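Local atomic coordinates of protein SeqA (Vibrio cholerae, PDB entry 3SK7), a protein that negatively regulates the initiation of DNA replication, probably by binding pairs of hemimethylated GATC sequences at the origin so that each chromosome is replicated once per cell cycle. Residues A[84-87]-A[88-92]; A[94-97]-A[98-102]. One frame throughout, in Å; residues are numbered along the deposited sequence.

Contact 1. Residues A[84-87]-A[88-92]; sequences TNNN and TSRKQ
N87 reaches forward with its side-chain amide to the first turn of the helix to meet R90: chi1 of 66° sets CG between the backbone N and the carbonyl carbon, and a small chi2 aims OD1 at the backbone N of R90, 2.9 Å away. This is the N-cap bond, with the donor tilted 22° from the amide plane. Asparagine suits the place because its short side chain can accept from a backbone N-H that has no earlier helical carbonyl to use. The carbonyl of the same residue opens the helical ladder, N87 O accepting from K91 N at 3.0 Å.

K91 runs extended from CB and bends only at its last torsion, chi4 65°, which brings NZ to hydrogen-bond N86 OD1 at 2.8 Å, in the carbonyl plane; a long lysine can span from helix to loop and still offer several N-H donors at its tip. A water accepts from K91 NZ at 2.8 Å and donates to T84 O, so the ammonium ties the loop to the helix both directly and through solvent. The other end of the N86 amide is held as well, ND2 donating to I83 O. On its flank N86 CB rests against R90 CG at 3.5 Å, the two side chains crossing at about a right angle.

The cap joins the loop after strand 81-82 to helix 88-101, where T84 and K91 lean on I24 of helix 23-37 and T88 touches A23.

Contact 2. Residues A[94-97]-A[98-102]; sequences MVEQ and VMVRM
M99 reaches back along the helix toward V95, one turn earlier. Its CB lies 3.4 Å from V95 O, the carbonyl that accepts the M99 backbone N-H. CG, set beside the backbone N by a chi1 of -73°, stays over that oxygen and also approaches V95 CG1. SD then packs against V95 CG1 at 3.9 Å, the two side chains lying side by side and pointing the same way. At chi3, 72°, the chain bends and carries CE away from V95; the side chain as a whole touches L34 of helix 23-37 and I109 and V112 of helix 106-114. An unbranched, flexible thioether suits such a place, since it can follow its own helix and still pack against two others.

Beneath these side chains runs the i to i+4 ladder of an alpha-helix, here in the C-terminal half of helix 88-101: V98 N to M94 O, M99 N to V95 O at 2.9 Å, V100 N to E96 O at 2.8 Å and R101 N to Q97 O. V98 lays CG2 against M94 O at 3.3 Å, a compact branched residue fitting close to the backbone on a buried side that meets T46 of helix 39-47.

The exposed side carries a second parallel pair, E96 CG beside V100 CG2 at 4.0 Å, where the CG methylene of the glutamate gives the valine an apolar neighbour while the extended chain carries the carboxylate away from the valine. R101 takes its guanidinium away from this turn to a salt bridge with E44 and a cation-pi contact with F48.

How the contacts relate
Both contacts belong to helix 88-101 and follow one another along the chain: contact 1 starts the helix from the loop after strand 81-82, and contact 2 lies in its C-terminal half, with centres about 14 Å apart. Besides the continuous helix backbone, they touch where N86 ND2 of contact 1 packs against M94 SD of contact 2 at 3.6 Å. Helix 23-37 is a shared neighbour, F27 touching both K91 and M94. Contact 1 lies nearer the surface, contact 2 nearer the centre of the chain. One helix thus links the small antiparallel sheet to the surrounding helices within the C-terminal domain of SeqA.

Contact 1. Residues A[84-87]-A[88-92]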
loop_
_atom_site.group_PDB
_atom_site.type_symbol
_atom_site.label_atom_id
_atom_site.label_comp_id
_atom_site.label_asym_id
_atom_site.label_seq_id
_atom_site.Cartn_x
_atom_site.Cartn_y
_atom_site.Cartn_z
ATOM N N THR A 84 -10.153 -4.283 0.347
ATOM C CA THR A 84 -10.349 -3.277 1.372
ATOM C C THR A 84 -11.367 -3.663 2.416
ATOM O O THR A 84 -11.718 -2.823 3.239
ATOM C CB THR A 84 -10.712 -1.905 0.808
ATOM O OG1 THR A 84 -12.044 -1.920 0.282
ATOM C CG2 THR A 84 -9.764 -1.480 -0.272
ATOM N N ASN A 85 -11.784 -4.927 2.426
ATOM C CA ASN A 85 -12.691 -5.424 3.467
ATOM C C ASN A 85 -11.913 -5.723 4.735
ATOM O O ASN A 85 -11.872 -6.862 5.209
ATOM C CB ASN A 85 -13.404 -6.710 3.018
ATOM C CG ASN A 85 -12.441 -7.901 2.893
ATOM O OD1 ASN A 85 -11.246 -7.726 2.663
ATOM N ND2 ASN A 85 -12.963 -9.110 3.054
ATOM N N ASN A 86 -11.283 -4.707 5.291
ATOM C CA ASN A 86 -10.382 -4.951 6.404
ATOM C C ASN A 86 -10.267 -3.732 7.306
ATOM O O ASN A 86 -10.676 -2.645 6.925
ATOM C CB ASN A 86 -8.995 -5.373 5.905
ATOM C CG ASN A 86 -8.522 -4.565 4.706
ATOM O OD1 ASN A 86 -8.607 -3.336 4.690
ATOM N ND2 ASN A 86 -8.039 -5.260 3.688
ATOM N N ASN A 87 -9.719 -3.942 8.493
ATOM C CA ASN A 87 -9.528 -2.881 9.462
ATOM C C ASN A 87 -8.135 -2.264 9.331
ATOM O O ASN A 87 -7.328 -2.686 8.490
ATOM C CB ASN A 87 -9.815 -3.364 10.901
ATOM C CG ASN A 87 -8.841 -4.412 11.395
ATOM O OD1 ASN A 87 -7.844 -4.717 10.756
ATOM N ND2 ASN A 87 -9.125 -4.963 12.586
ATOM N N THR A 88 -7.850 -1.256 10.140
ATOM C CA THR A 88 -6.589 -0.543 10.030
ATOM C C THR A 88 -5.427 -1.438 10.402
ATOM O O THR A 88 -4.362 -1.364 9.793
ATOM C CB THR A 88 -6.613 0.717 10.888
ATOM O OG1 THR A 88 -7.564 1.622 10.315
ATOM C CG2 THR A 88 -5.253 1.382 10.898
ATOM N N SER A 89 -5.612 -2.317 11.372
ATOM C CA SER A 89 -4.538 -3.243 11.731
ATOM C C SER A 89 -4.112 -4.104 10.550
ATOM O O SER A 89 -2.907 -4.317 10.293
ATOM C CB SER A 89 -4.964 -4.119 12.901
ATOM O OG SER A 89 -5.123 -3.327 14.058
ATOM N N ARG A 90 -5.090 -4.601 9.814
ATOM C CA ARG A 90 -4.807 -5.442 8.659
ATOM C C ARG A 90 -4.133 -4.617 7.546
ATOM O O ARG A 90 -3.189 -5.083 6.886
ATOM C CB ARG A 90 -6.100 -6.054 8.154
ATOM C CG ARG A 90 -5.943 -6.808 6.871
ATOM C CD ARG A 90 -4.921 -7.908 6.983
ATOM N NE ARG A 90 -5.221 -8.797 8.096
ATOM C CZ ARG A 90 -4.411 -9.756 8.521
ATOM N NH1 ARG A 90 -4.774 -10.508 9.555
ATOM N NH2 ARG A 90 -3.244 -9.950 7.911
ATOM N N LYS A 91 -4.605 -3.390 7.348
ATOM C CA LYS A 91 -3.974 -2.499 6.368
ATOM C C LYS A 91 -2.485 -2.280 6.722
ATOM O O LYS A 91 -1.602 -2.264 5.838
ATOM C CB LYS A 91 -4.692 -1.155 6.314
ATOM C CG LYS A 91 -6.024 -1.200 5.586
ATOM C CD LYS A 91 -6.695 0.163 5.647
ATOM C CE LYS A 91 -8.058 0.168 4.942
ATOM N NZ LYS A 91 -9.090 -0.718 5.617
ATOM N N GLN A 92 -2.210 -2.097 8.014
ATOM C CA GLN A 92 -0.831 -1.919 8.468
ATOM C C GLN A 92 0.001 -3.149 8.130
ATOM O O GLN A 92 1.138 -3.045 7.639
ATOM C CB GLN A 92 -0.817 -1.634 9.979
ATOM C CG GLN A 92 -1.354 -0.264 10.350
ATOM C CD GLN A 92 -1.561 -0.089 11.827
ATOM O OE1 GLN A 92 -1.853 -1.033 12.561
ATOM N NE2 GLN A 92 -1.461 1.137 12.265
HETATM O O HOH W 1 -11.330 -0.250 4.054
#

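Contact 2. Residues A[94-97]-A[98-102]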
loop_
_atom_site.group_PDB
_atom_site.type_symbol
_atom_site.label_atom_id
_atom_site.label_comp_id
_atom_site.label_asym_id
_atom_site.label_seq_id
_atom_site.Cartn_x
_atom_site.Cartn_y
_atom_site.Cartn_z
ATOM N N MET A 94 -0.482 -5.369 5.817
ATOM C CA MET A 94 -0.311 -5.484 4.366
ATOM C C MET A 94 0.813 -4.572 3.874
ATOM O O MET A 94 1.660 -4.975 3.061
ATOM C CB MET A 94 -1.612 -5.131 3.663
ATOM C CG MET A 94 -2.748 -6.093 4.004
ATOM S SD MET A 94 -4.403 -5.524 3.554
ATOM C CE MET A 94 -4.139 -5.495 1.802
ATOM N N VAL A 95 0.807 -3.333 4.364
ATOM C CA VAL A 95 1.845 -2.389 3.968
ATOM C C VAL A 95 3.231 -2.843 4.473
ATOM O O VAL A 95 4.228 -2.741 3.763
ATOM C CB VAL A 95 1.529 -0.973 4.472
ATOM C CG1 VAL A 95 2.747 -0.076 4.375
ATOM C CG2 VAL A 95 0.383 -0.368 3.694
ATOM N N GLU A 96 3.273 -3.354 5.692
ATOM C CA GLU A 96 4.520 -3.877 6.203
ATOM C C GLU A 96 5.058 -5.013 5.335
ATOM O O GLU A 96 6.235 -5.027 4.996
ATOM C CB GLU A 96 4.334 -4.384 7.640
ATOM C CG GLU A 96 5.572 -5.065 8.205
ATOM C CD GLU A 96 5.365 -5.627 9.583
ATOM O OE1 GLU A 96 4.210 -5.962 9.967
ATOM O OE2 GLU A 96 6.384 -5.758 10.276
ATOM N N GLN A 97 4.195 -5.963 4.985
ATOM C CA GLN A 97 4.608 -7.092 4.162
ATOM C C GLN A 97 5.204 -6.616 2.847
ATOM O O GLN A 97 6.301 -7.088 2.394
ATOM C CB GLN A 97 3.422 -8.019 3.881
ATOM C CG GLN A 97 2.997 -8.848 5.080
ATOM C CD GLN A 97 1.618 -9.482 4.942
ATOM O OE1 GLN A 97 1.068 -9.608 3.844
ATOM N NE2 GLN A 97 1.053 -9.889 6.076
ATOM N N VAL A 98 4.519 -5.669 2.215
ATOM C CA VAL A 98 5.007 -5.132 0.962
ATOM C C VAL A 98 6.364 -4.424 1.133
ATOM O O VAL A 98 7.309 -4.645 0.352
ATOM C CB VAL A 98 3.981 -4.161 0.361
ATOM C CG1 VAL A 98 4.565 -3.372 -0.796
ATOM C CG2 VAL A 98 2.725 -4.912 -0.104
ATOM N N MET A 99 6.456 -3.562 2.139
ATOM C CA MET A 99 7.651 -2.764 2.312
ATOM C C MET A 99 8.839 -3.623 2.729
ATOM O O MET A 99 9.961 -3.370 2.309
ATOM C CB MET A 99 7.422 -1.651 3.335
ATOM C CG MET A 99 6.545 -0.533 2.818
ATOM S SD MET A 99 6.443 0.906 3.899
ATOM C CE MET A 99 8.059 1.572 3.656
ATOM N N VAL A 100 8.600 -4.641 3.553
ATOM C CA VAL A 100 9.672 -5.563 3.914
ATOM C C VAL A 100 10.210 -6.270 2.677
ATOM O O VAL A 100 11.450 -6.380 2.493
ATOM C CB VAL A 100 9.180 -6.610 4.938
ATOM C CG1 VAL A 100 10.156 -7.746 5.037
ATOM C CG2 VAL A 100 9.012 -5.980 6.295
ATOM N N ARG A 101 9.304 -6.756 1.831
ATOM C CA ARG A 101 9.722 -7.442 0.622
ATOM C C ARG A 101 10.451 -6.529 -0.370
ATOM O O ARG A 101 11.374 -6.969 -1.075
ATOM C CB ARG A 101 8.534 -8.088 -0.035
ATOM C CG ARG A 101 8.862 -8.876 -1.237
ATOM C CD ARG A 101 9.645 -10.121 -0.880
ATOM N NE ARG A 101 9.666 -11.010 -2.025
ATOM C CZ ARG A 101 9.883 -12.310 -1.956
ATOM N NH1 ARG A 101 9.852 -13.008 -3.067
ATOM N NH2 ARG A 101 10.128 -12.889 -0.787
ATOM N N MET A 102 10.053 -5.261 -0.399
ATOM C CA MET A 102 10.727 -4.293 -1.251
ATOM C C MET A 102 12.094 -3.860 -0.719
ATOM O O MET A 102 12.815 -3.134 -1.394
ATOM C CB MET A 102 9.849 -3.040 -1.431
ATOM C CG MET A 102 8.595 -3.228 -2.278
ATOM S SD MET A 102 7.597 -1.737 -2.425
ATOM C CE MET A 102 8.584 -0.728 -3.519
#